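Local structure of nicotinamide riboside transporter PnuC (Neisseria mucosa ATCC 25996, 4QTN) at residues T16-E19 / A20-L24; A43-A46 / A47-I51; S73-A76 / Y77-T81; M216-C219 / N220-Y223; K230-K233 / R234-Q238. The protein probably carries nicotinamide riboside, a form of vitamin B3 used to make NAD, across the bacterial inner membrane as a homotrimer. All blocks are in the same frame, centred on the assembly; numbering follows the deposited sequence.

Overall arrangement
Contact 2 touches contacts 1, 3 and 4, contact 1 also touches contact 4, and of the five only contact 4 lies against the nicotinamide riboside: Tyr217 and Ser221 touch the ligand, the Ser221 side chain lying about 4 Å away. Contact 2 joins contact 4 through a probable hydrogen bond from Tyr217 OH to Gly50 O at 2.7 Å. It meets contact 1, where Leu23 CD1 lies 3.9 Å from Ile51 CG2, and contact 3, where Ala43 CB lies 3.9 Å from Val78 CG1. Contacts 1 and 4 are linked by Glu19 and Tyr223. Contact 5 continues the helix of contact 4, with nearest atoms about 6 Å apart, but its centre is about 38 Å from that of contact 3.

Contact 1: T16-E19 / A20-L24; sequences THFE and AVWLL. With BOG (octyl beta-D-glucopyranoside), chain J.
Phe18 and Trp22 meet one helical turn apart as an oblique aromatic pair, with the Phe18 ring and the five-membered indole ring 4.5 Å apart between centroids and their planes at 56°. Trp22 CD1 is the atom that enters over the Phe18 face, 3.5 Å above the plane and toward the rim. One residue earlier, His17 lays its imidazole obliquely against the CG2 branch of Val21, the residue four further on, with His17 ND1 3.4 Å from Val21 CG2. The polar end of His17 serves the trimer: NE2 is hydrogen-bonded to Leu126 O of the second subunit, in which Tyr225 also meets the Trp22 ring. The octyl tail of the bound glucoside passes the neighbouring flank, its C6' 3.6 Å from Leu23 CD2 and its C2' 3.8 Å from Ala20 CB.

At the start of the helix, two reciprocal bonds fix the first turn. Glu19 N donates to Thr16 OG1 over 2.9 Å, at an N-H...O angle of 163°. In return Thr16 N donates to Glu19 OE2 over 2.7 Å, reaching the carboxylate from 45° above its plane. The same carboxylate forms a salt bridge with Lys59 and a hydrogen bond to Tyr223, so neighbouring helices help to position it. With Thr16 as N-cap, the exchange is a capping box, here opening transmembrane helix 17-34.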
# COMPACT_ATOMS: atom_id res chain seq x y z
N THR C 16 10.57 1.62 21.15
CA THR C 16 9.28 2.27 21.40
C THR C 16 8.19 1.22 21.55
O THR C 16 8.35 0.05 21.12
CB THR C 16 8.87 3.21 20.27
OG1 THR C 16 8.64 2.45 19.08
CG2 THR C 16 9.93 4.22 20.01
N HIS C 17 7.07 1.64 22.16
CA HIS C 17 5.88 0.80 22.30
C HIS C 17 5.40 0.34 20.92
O HIS C 17 5.17 -0.86 20.68
CB HIS C 17 4.78 1.57 23.01
CG HIS C 17 3.51 0.80 23.20
ND1 HIS C 17 2.65 0.54 22.16
CD2 HIS C 17 2.97 0.23 24.30
CE1 HIS C 17 1.62 -0.16 22.61
NE2 HIS C 17 1.79 -0.37 23.90
N PHE C 18 5.28 1.31 20.01
CA PHE C 18 4.83 1.06 18.67
C PHE C 18 5.73 0.04 17.92
O PHE C 18 5.24 -0.96 17.39
CB PHE C 18 4.75 2.37 17.93
CG PHE C 18 4.36 2.25 16.50
CD1 PHE C 18 3.04 2.15 16.14
CD2 PHE C 18 5.31 2.32 15.52
CE1 PHE C 18 2.67 2.08 14.81
CE2 PHE C 18 4.95 2.25 14.18
CZ PHE C 18 3.63 2.12 13.83
N GLU C 19 7.05 0.25 17.94
CA GLU C 19 7.96 -0.73 17.35
C GLU C 19 7.72 -2.11 17.95
O GLU C 19 7.74 -3.12 17.25
CB GLU C 19 9.41 -0.33 17.56
CG GLU C 19 9.86 0.89 16.79
CD GLU C 19 10.95 1.66 17.51
OE1 GLU C 19 11.43 2.69 16.98
OE2 GLU C 19 11.34 1.24 18.63
N ALA C 20 7.49 -2.16 19.25
CA ALA C 20 7.31 -3.44 19.93
C ALA C 20 6.04 -4.15 19.45
O ALA C 20 6.10 -5.32 19.06
CB ALA C 20 7.29 -3.27 21.45
N VAL C 21 4.92 -3.42 19.43
CA VAL C 21 3.63 -3.95 19.00
C VAL C 21 3.69 -4.62 17.63
O VAL C 21 3.19 -5.74 17.44
CB VAL C 21 2.58 -2.83 18.95
CG1 VAL C 21 1.29 -3.31 18.31
CG2 VAL C 21 2.33 -2.30 20.34
N TRP C 22 4.30 -3.93 16.66
CA TRP C 22 4.32 -4.41 15.29
C TRP C 22 5.26 -5.58 15.09
O TRP C 22 4.95 -6.52 14.38
CB TRP C 22 4.64 -3.29 14.32
CG TRP C 22 3.46 -2.46 14.06
CD1 TRP C 22 3.05 -1.36 14.76
CD2 TRP C 22 2.48 -2.69 13.07
NE1 TRP C 22 1.88 -0.89 14.25
CE2 TRP C 22 1.50 -1.68 13.20
CE3 TRP C 22 2.32 -3.66 12.08
CZ2 TRP C 22 0.40 -1.60 12.38
CZ3 TRP C 22 1.21 -3.58 11.26
CH2 TRP C 22 0.26 -2.56 11.41
N LEU C 23 6.42 -5.53 15.74
CA LEU C 23 7.34 -6.66 15.68
C LEU C 23 6.70 -7.93 16.27
O LEU C 23 6.76 -9.00 15.66
CB LEU C 23 8.63 -6.34 16.40
CG LEU C 23 9.65 -7.47 16.36
CD1 LEU C 23 10.13 -7.70 14.93
CD2 LEU C 23 10.80 -7.15 17.29
N LEU C 24 6.10 -7.79 17.46
CA LEU C 24 5.41 -8.91 18.10
C LEU C 24 4.26 -9.44 17.25
O LEU C 24 4.12 -10.64 17.08
CB LEU C 24 4.94 -8.53 19.51
CG LEU C 24 6.08 -8.23 20.50
CD1 LEU C 24 5.57 -7.85 21.88
CD2 LEU C 24 7.01 -9.43 20.59
C1 BOG J . 10.75 -2.76 26.26
O1 BOG J . 10.10 -3.38 25.21
C2 BOG J . 11.55 -1.58 25.73
O2 BOG J . 12.59 -2.02 24.78
C3 BOG J . 12.22 -0.85 26.85
O3 BOG J . 12.99 0.25 26.28
C4 BOG J . 11.25 -0.34 27.86
O4 BOG J . 11.97 0.15 29.01
C5 BOG J . 10.18 -1.36 28.31
O5 BOG J . 9.72 -2.33 27.27
C6 BOG J . 9.00 -0.59 28.77
O6 BOG J . 8.25 -1.34 29.72
C1' BOG J . 10.70 -4.62 24.76
C2' BOG J . 10.22 -4.88 23.30
C3' BOG J . 10.74 -6.21 22.80
C4' BOG J . 10.09 -6.50 21.42
C5' BOG J . 10.63 -7.84 20.83
C6' BOG J . 12.16 -7.72 20.57
C7' BOG J . 12.90 -8.96 21.11
C8' BOG J . 13.16 -10.00 19.97

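Contact 2: A43-A46 / A47-I51; sequences ASVA and AVTGI
Ala47 stands over Ala43 on the helix, its CB 3.6 Å from Ala43 O. Its amide is held loosely, with weak hydrogen bonds to Ala43 O at 2.9 Å and to Ser44 O at 3.3 Å. Ser44 O has a straighter donor in Val48 N (168°).

Val45 contributes mainly through its carbonyl oxygen, which accepts twice from one residue. Thr49 N reaches Val45 O over 3.0 Å, while Thr49 OG1 donates to Val45 O over 2.8 Å from 39° above the carbonyl plane. The hydroxyl gets there because chi1 of 65° sets it between the backbone N and the carbonyl carbon, turned back along the helix. Val45 CG1 runs beside it, both side chains pointing the same way.

The Ala46 side chain packs on Leu74 of helix 64-80 and Leu210 of helix 208-234. Its oxygen is 4.2 Å from Gly50 N, too far for the usual helical bond; Ser71 OG lies within weak hydrogen-bonding distance of both Ala46 O and Thr49 O. Gly50, about 7 Å from the nicotinamide riboside, accepts at its O from Tyr217 OH. As modelled, the chemistry suggests a local irregularity where hydroxyls of Thr49, Ser71 and Tyr217 supplement the backbone bonds, though the backbone here is less certain at this resolution.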
# COMPACT_ATOMS: atom_id res chain seq x y z
N ALA C 43 10.94 -22.30 5.64
CA ALA C 43 10.51 -20.97 5.23
C ALA C 43 9.96 -20.17 6.41
O ALA C 43 10.06 -18.94 6.44
CB ALA C 43 9.49 -21.06 4.11
N SER C 44 9.38 -20.86 7.39
CA SER C 44 8.88 -20.16 8.57
C SER C 44 9.98 -19.69 9.51
O SER C 44 9.89 -18.60 10.05
CB SER C 44 7.81 -20.96 9.27
OG SER C 44 6.55 -20.59 8.76
N VAL C 45 11.04 -20.50 9.67
CA VAL C 45 12.28 -20.01 10.31
C VAL C 45 12.86 -18.86 9.46
O VAL C 45 13.29 -17.85 10.00
CB VAL C 45 13.34 -21.12 10.48
CG1 VAL C 45 14.68 -20.52 10.86
CG2 VAL C 45 12.92 -22.10 11.54
N ALA C 46 12.83 -19.03 8.14
CA ALA C 46 13.39 -18.04 7.24
C ALA C 46 12.65 -16.71 7.34
O ALA C 46 13.24 -15.66 7.10
CB ALA C 46 13.39 -18.55 5.80
N ALA C 47 11.38 -16.73 7.73
CA ALA C 47 10.65 -15.49 7.94
C ALA C 47 10.96 -14.88 9.28
O ALA C 47 11.47 -13.77 9.34
CB ALA C 47 9.17 -15.72 7.79
N VAL C 48 10.72 -15.62 10.36
CA VAL C 48 11.03 -15.14 11.72
C VAL C 48 12.43 -14.52 11.87
O VAL C 48 12.56 -13.39 12.34
CB VAL C 48 10.81 -16.24 12.78
CG1 VAL C 48 11.38 -15.82 14.12
CG2 VAL C 48 9.33 -16.52 12.91
N THR C 49 13.47 -15.26 11.49
CA THR C 49 14.79 -14.67 11.26
C THR C 49 14.72 -14.04 9.90
O THR C 49 14.71 -14.74 8.92
CB THR C 49 15.94 -15.72 11.28
OG1 THR C 49 15.80 -16.62 10.17
CG2 THR C 49 15.95 -16.51 12.58
N GLY C 50 14.61 -12.74 9.84
CA GLY C 50 14.41 -12.08 8.58
C GLY C 50 13.48 -10.95 8.76
O GLY C 50 13.74 -9.84 8.32
N ILE C 51 12.38 -11.22 9.45
CA ILE C 51 11.56 -10.15 9.99
C ILE C 51 12.36 -9.43 11.07
O ILE C 51 12.47 -8.21 11.06
CB ILE C 51 10.21 -10.65 10.54
CG1 ILE C 51 9.22 -10.81 9.39
CG2 ILE C 51 9.65 -9.68 11.55
CD1 ILE C 51 8.12 -11.82 9.67

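Contact 3: S73-A76 / Y77-T81; sequences SLYA and YVSYT
Tyr75 O is approached by both polar groups of Ser79. The amide makes the firm bond, Ser79 N to Tyr75 O at 2.7 Å with an angle of 150° at the hydrogen. The hydroxyl sits between two carbonyls, with Ser79 OG 2.9 Å from Tyr75 O and 3.1 Å from Ala76 O. A chi1 of 59° turns it back toward the preceding turn, where either oxygen could take its proton. Ala76 O also receives a weak, long bond from Tyr80 N.

One residue earlier, Leu74 O accepts a straight bond from Val78 N at 2.9 Å (168°) and a weak one from Tyr77 N, whose better acceptor is Ser73 O at 3.1 Å. Among the side chains, Ser79 CB lies over one face of the Tyr75 ring, 4.2 Å above the plane and toward its rim. The phenol end leads into the protein, where Tyr75 OH is hydrogen-bonded to Glu87 and Trp196; these two bonds probably help to hold the ring in place.

The segment belongs to helix 64-80. Leu74 packs on Val45 and Val78 on Ala43 of helix 41-59, Ala76 and Ser79 meet Asn91 and Met88 of helix 85-107, and Tyr75 reaches helices 181-198 and 208-234.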
# COMPACT_ATOMS: atom_id res chain seq x y z
N SER C 73 20.30 -17.35 4.05
CA SER C 73 20.81 -18.66 3.65
C SER C 73 19.63 -19.57 3.41
O SER C 73 19.38 -19.99 2.27
CB SER C 73 21.70 -19.25 4.75
OG SER C 73 22.75 -18.36 5.07
N LEU C 74 18.89 -19.84 4.48
CA LEU C 74 17.64 -20.55 4.37
C LEU C 74 16.82 -20.07 3.16
O LEU C 74 16.55 -20.85 2.25
CB LEU C 74 16.84 -20.40 5.67
CG LEU C 74 17.52 -20.97 6.94
CD1 LEU C 74 16.62 -20.83 8.15
CD2 LEU C 74 17.94 -22.42 6.74
N TYR C 75 16.48 -18.78 3.15
CA TYR C 75 15.67 -18.22 2.07
C TYR C 75 16.26 -18.57 0.72
O TYR C 75 15.52 -18.88 -0.23
CB TYR C 75 15.52 -16.69 2.22
CG TYR C 75 14.82 -15.99 1.06
CD1 TYR C 75 13.44 -15.81 1.05
CD2 TYR C 75 15.55 -15.46 -0.00
CE1 TYR C 75 12.80 -15.15 -0.00
CE2 TYR C 75 14.92 -14.81 -1.06
CZ TYR C 75 13.56 -14.65 -1.05
OH TYR C 75 12.95 -14.01 -2.09
N ALA C 76 17.58 -18.56 0.63
CA ALA C 76 18.25 -18.88 -0.63
C ALA C 76 17.88 -20.29 -1.09
O ALA C 76 17.58 -20.51 -2.27
CB ALA C 76 19.76 -18.73 -0.50
N TYR C 77 17.89 -21.22 -0.15
CA TYR C 77 17.51 -22.60 -0.43
C TYR C 77 16.03 -22.65 -0.84
O TYR C 77 15.70 -23.08 -1.94
CB TYR C 77 17.78 -23.46 0.81
CG TYR C 77 17.35 -24.90 0.71
CD1 TYR C 77 18.15 -25.84 0.09
CD2 TYR C 77 16.15 -25.32 1.27
CE1 TYR C 77 17.76 -27.17 0.01
CE2 TYR C 77 15.74 -26.64 1.20
CZ TYR C 77 16.55 -27.56 0.57
OH TYR C 77 16.15 -28.88 0.50
N VAL C 78 15.17 -22.13 0.04
CA VAL C 78 13.73 -22.16 -0.16
C VAL C 78 13.29 -21.47 -1.46
O VAL C 78 12.31 -21.88 -2.07
CB VAL C 78 12.97 -21.55 1.04
CG1 VAL C 78 11.46 -21.52 0.79
CG2 VAL C 78 13.29 -22.31 2.33
N SER C 79 14.02 -20.43 -1.89
CA SER C 79 13.67 -19.76 -3.16
C SER C 79 14.09 -20.59 -4.39
O SER C 79 13.53 -20.43 -5.48
CB SER C 79 14.22 -18.32 -3.23
OG SER C 79 15.62 -18.27 -3.09
N TYR C 80 15.05 -21.50 -4.19
CA TYR C 80 15.43 -22.47 -5.22
C TYR C 80 14.38 -23.57 -5.33
O TYR C 80 13.92 -23.89 -6.43
CB TYR C 80 16.81 -23.07 -4.93
CG TYR C 80 17.04 -24.45 -5.55
CD1 TYR C 80 16.91 -24.65 -6.94
CD2 TYR C 80 17.41 -25.54 -4.77
CE1 TYR C 80 17.11 -25.89 -7.50
CE2 TYR C 80 17.63 -26.78 -5.33
CZ TYR C 80 17.47 -26.95 -6.70
OH TYR C 80 17.68 -28.19 -7.25
N THR C 81 14.01 -24.14 -4.18
CA THR C 81 13.03 -25.22 -4.15
C THR C 81 11.69 -24.76 -4.73
O THR C 81 10.74 -25.55 -4.85
CB THR C 81 12.82 -25.80 -2.71
OG1 THR C 81 11.99 -24.92 -1.93
CG2 THR C 81 14.18 -26.03 -2.00

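Contact 4: M216-C219 / N220-Y223; sequences MYLC and NSVY
Ser221 bonds twice to the preceding turn, its amide to one carbonyl and its hydroxyl to the next. Ser221 N donates to Tyr217 O over 2.8 Å, and Ser221 OG to Leu218 O over 2.9 Å. The hydroxyl can do so because chi1 of 79° folds OG over its own backbone, within reach of the carbonyl three residues earlier.

Leu218 O therefore accepts twice: Val222 N joins at 3.3 Å, and both donors arrive from the same face of the carbonyl plane. Cys219 O is also shared. Tyr223 N meets it in the carbonyl plane at 3.1 Å, whereas Val222 N, at 2.8 Å, comes from 50° above that plane. Val222 N thus divides its hydrogen between two acceptors, Leu218 O and Cys219 O, and points straight at neither. Asn220 N, by contrast, makes a regular bond to Met216 O over 3.1 Å at 171°.

The polar side-chain ends find partners beyond these residues: Asn220 ND2 bonds weakly to Val54 O, and the hydroxyls of Tyr217 and Tyr223 are taken up by Gly50 and Glu19. Tyr217 and Ser221 also touch the bound nicotinamide riboside, so the Ser221 bond to the backbone probably helps to fix the rotation of a pocket side chain.

Within helix 208-234, these two turns bring Tyr217 and Ser221 against Asn189 of helix 181-198. Met216, present as selenomethionine, and Cys219 pack on Phe26 of helix 17-34, while Asn220 leans on Val55 of helix 41-59.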
# COMPACT_ATOMS: atom_id res chain seq x y z
N MSE C 216 5.34 -7.96 5.16
CA MSE C 216 5.80 -7.35 6.42
C MSE C 216 7.06 -6.55 6.17
O MSE C 216 7.26 -5.50 6.79
CB MSE C 216 6.02 -8.41 7.49
CG MSE C 216 4.80 -9.31 7.57
SE MSE C 216 5.13 -10.80 8.83
CE MSE C 216 3.29 -11.46 8.96
N TYR C 217 7.89 -7.02 5.26
CA TYR C 217 9.05 -6.26 4.80
C TYR C 217 8.68 -4.89 4.27
O TYR C 217 9.35 -3.91 4.56
CB TYR C 217 9.81 -7.03 3.72
CG TYR C 217 10.84 -7.97 4.25
CD1 TYR C 217 10.81 -8.38 5.59
CD2 TYR C 217 11.85 -8.48 3.42
CE1 TYR C 217 11.76 -9.26 6.09
CE2 TYR C 217 12.80 -9.38 3.91
CZ TYR C 217 12.75 -9.76 5.25
OH TYR C 217 13.69 -10.63 5.75
N LEU C 218 7.62 -4.83 3.45
CA LEU C 218 7.20 -3.59 2.80
C LEU C 218 6.78 -2.55 3.84
O LEU C 218 7.21 -1.38 3.78
CB LEU C 218 6.04 -3.87 1.83
CG LEU C 218 5.63 -2.92 0.67
CD1 LEU C 218 4.11 -2.85 0.58
CD2 LEU C 218 6.24 -1.51 0.69
N CYS C 219 5.96 -2.97 4.79
CA CYS C 219 5.57 -2.08 5.87
C CYS C 219 6.81 -1.53 6.56
O CYS C 219 7.04 -0.30 6.57
CB CYS C 219 4.71 -2.82 6.87
SG CYS C 219 3.19 -3.47 6.17
N ASN C 220 7.64 -2.43 7.09
CA ASN C 220 8.84 -2.07 7.82
C ASN C 220 9.78 -1.17 7.01
O ASN C 220 10.42 -0.28 7.57
CB ASN C 220 9.57 -3.34 8.28
CG ASN C 220 11.01 -3.08 8.69
OD1 ASN C 220 11.28 -2.63 9.82
ND2 ASN C 220 11.96 -3.40 7.78
N SER C 221 9.86 -1.39 5.71
CA SER C 221 10.72 -0.57 4.87
C SER C 221 10.22 0.88 4.78
O SER C 221 11.01 1.79 4.53
CB SER C 221 10.94 -1.20 3.48
OG SER C 221 9.84 -0.98 2.63
N VAL C 222 8.92 1.11 5.02
CA VAL C 222 8.45 2.48 5.20
C VAL C 222 8.85 2.99 6.56
O VAL C 222 9.32 4.12 6.68
CB VAL C 222 6.93 2.66 4.98
CG1 VAL C 222 6.46 3.92 5.70
CG2 VAL C 222 6.63 2.79 3.51
N TYR C 223 8.71 2.16 7.59
CA TYR C 223 9.25 2.52 8.91
C TYR C 223 10.74 2.88 8.86
O TYR C 223 11.15 3.90 9.40
CB TYR C 223 9.05 1.41 9.92
CG TYR C 223 9.36 1.87 11.31
CD1 TYR C 223 8.58 2.87 11.91
CD2 TYR C 223 10.45 1.35 12.03
CE1 TYR C 223 8.85 3.32 13.18
CE2 TYR C 223 10.73 1.80 13.33
CZ TYR C 223 9.91 2.79 13.89
OH TYR C 223 10.14 3.26 15.15

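Contact 5: K230-K233 / R234-Q238; sequences KLVK and RHSGQ
Arg234 CB lies 3.5 Å from Leu231 O, and its CG 3.3 Å from Lys230 O, so the root of the side chain rests on the carbonyls of the preceding turn. Chi1 of -69° places CG beside the backbone N and hence next to the oxygen that this N binds: Arg234 N donates to Lys230 O over 3.2 Å, at an N-H...O angle of 149°. Past CG the chain bends at chi3 (76°), carrying CD and the guanidinium group off the helix. There NE faces Glu114 OE1 and NH1 faces Glu120 OE1, each in a long, weak ion pair, so the charged tip is steered by two glutamates of the same chain while the carbons nearer the backbone stay against the helix.

This is probably the cytoplasmic end of helix 208-234, the closing transmembrane helix of the chain, passing into an irregular tail.

His235 turns a ring face to the same turn, with Leu231 O 3.8 Å above the plane and over its centre. Glu120 and Lys122 pack on that ring, and Ala123 on Val232. The His235 amide makes a weak bond to Val232 O at 3.4 Å, of uncertain position because both atoms are crowded in the model. Ser236 directs its CB toward the last helical turn, but its placement there is doubtful. Arg234, Ser236 and Gly237 touch a crystal neighbour, which may influence the path of the tail.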
# COMPACT_ATOMS: atom_id res chain seq x y z
N LYS C 230 15.09 10.09 11.21
CA LYS C 230 15.31 10.54 12.60
C LYS C 230 16.78 10.31 13.00
O LYS C 230 17.37 11.12 13.73
CB LYS C 230 14.34 9.84 13.57
CG LYS C 230 12.89 10.35 13.48
CD LYS C 230 11.84 9.24 13.72
CE LYS C 230 11.37 9.16 15.18
NZ LYS C 230 10.02 9.76 15.40
N LEU C 231 17.37 9.25 12.46
CA LEU C 231 18.70 8.82 12.80
C LEU C 231 19.73 9.73 12.15
O LEU C 231 20.70 10.16 12.79
CB LEU C 231 18.88 7.40 12.27
CG LEU C 231 19.46 6.20 13.01
CD1 LEU C 231 19.18 6.19 14.50
CD2 LEU C 231 18.86 4.97 12.34
N VAL C 232 19.54 10.02 10.87
CA VAL C 232 20.43 10.92 10.14
C VAL C 232 20.52 12.29 10.80
O VAL C 232 21.57 12.90 10.80
CB VAL C 232 20.01 11.06 8.65
CG1 VAL C 232 20.42 12.42 8.09
CG2 VAL C 232 20.61 9.94 7.81
N LYS C 233 19.42 12.77 11.38
CA LYS C 233 19.45 14.01 12.13
C LYS C 233 20.22 13.88 13.42
O LYS C 233 20.98 14.76 13.75
CB LYS C 233 18.05 14.54 12.41
CG LYS C 233 17.58 15.61 11.43
CD LYS C 233 16.10 15.94 11.63
CE LYS C 233 15.36 16.06 10.29
NZ LYS C 233 14.20 15.11 10.20
N ARG C 234 20.04 12.79 14.15
CA ARG C 234 20.73 12.64 15.43
C ARG C 234 22.24 12.83 15.27
O ARG C 234 22.95 13.05 16.25
CB ARG C 234 20.41 11.28 16.11
CG ARG C 234 18.96 11.12 16.62
CD ARG C 234 18.87 10.17 17.82
NE ARG C 234 19.34 10.84 19.04
CZ ARG C 234 20.52 10.62 19.62
NH1 ARG C 234 21.33 9.69 19.13
NH2 ARG C 234 20.87 11.31 20.71
N HIS C 235 22.72 12.80 14.03
CA HIS C 235 24.16 12.85 13.76
C HIS C 235 24.56 13.75 12.58
O HIS C 235 25.00 13.26 11.53
CB HIS C 235 24.67 11.44 13.61
CG HIS C 235 24.09 10.50 14.61
ND1 HIS C 235 24.11 9.14 14.47
CD2 HIS C 235 23.44 10.75 15.78
CE1 HIS C 235 23.52 8.58 15.51
NE2 HIS C 235 23.10 9.54 16.32
N SER C 236 24.41 15.06 12.78
CA SER C 236 24.42 16.02 11.68
C SER C 236 24.48 17.47 12.16
O SER C 236 24.63 17.76 13.36
CB SER C 236 23.18 15.84 10.79
OG SER C 236 23.03 14.50 10.38
N GLY C 237 24.24 18.38 11.21
CA GLY C 237 24.53 19.80 11.35
C GLY C 237 24.05 20.52 12.59
O GLY C 237 24.79 21.32 13.17
N GLN C 238 22.79 20.30 12.97
CA GLN C 238 22.24 20.96 14.15
C GLN C 238 22.04 22.46 13.88
O GLN C 238 22.57 23.31 14.60
CB GLN C 238 23.17 20.76 15.36
CG GLN C 238 22.61 19.86 16.46
CD GLN C 238 22.39 18.42 16.02
OE1 GLN C 238 23.32 17.72 15.59
NE2 GLN C 238 21.14 17.97 16.13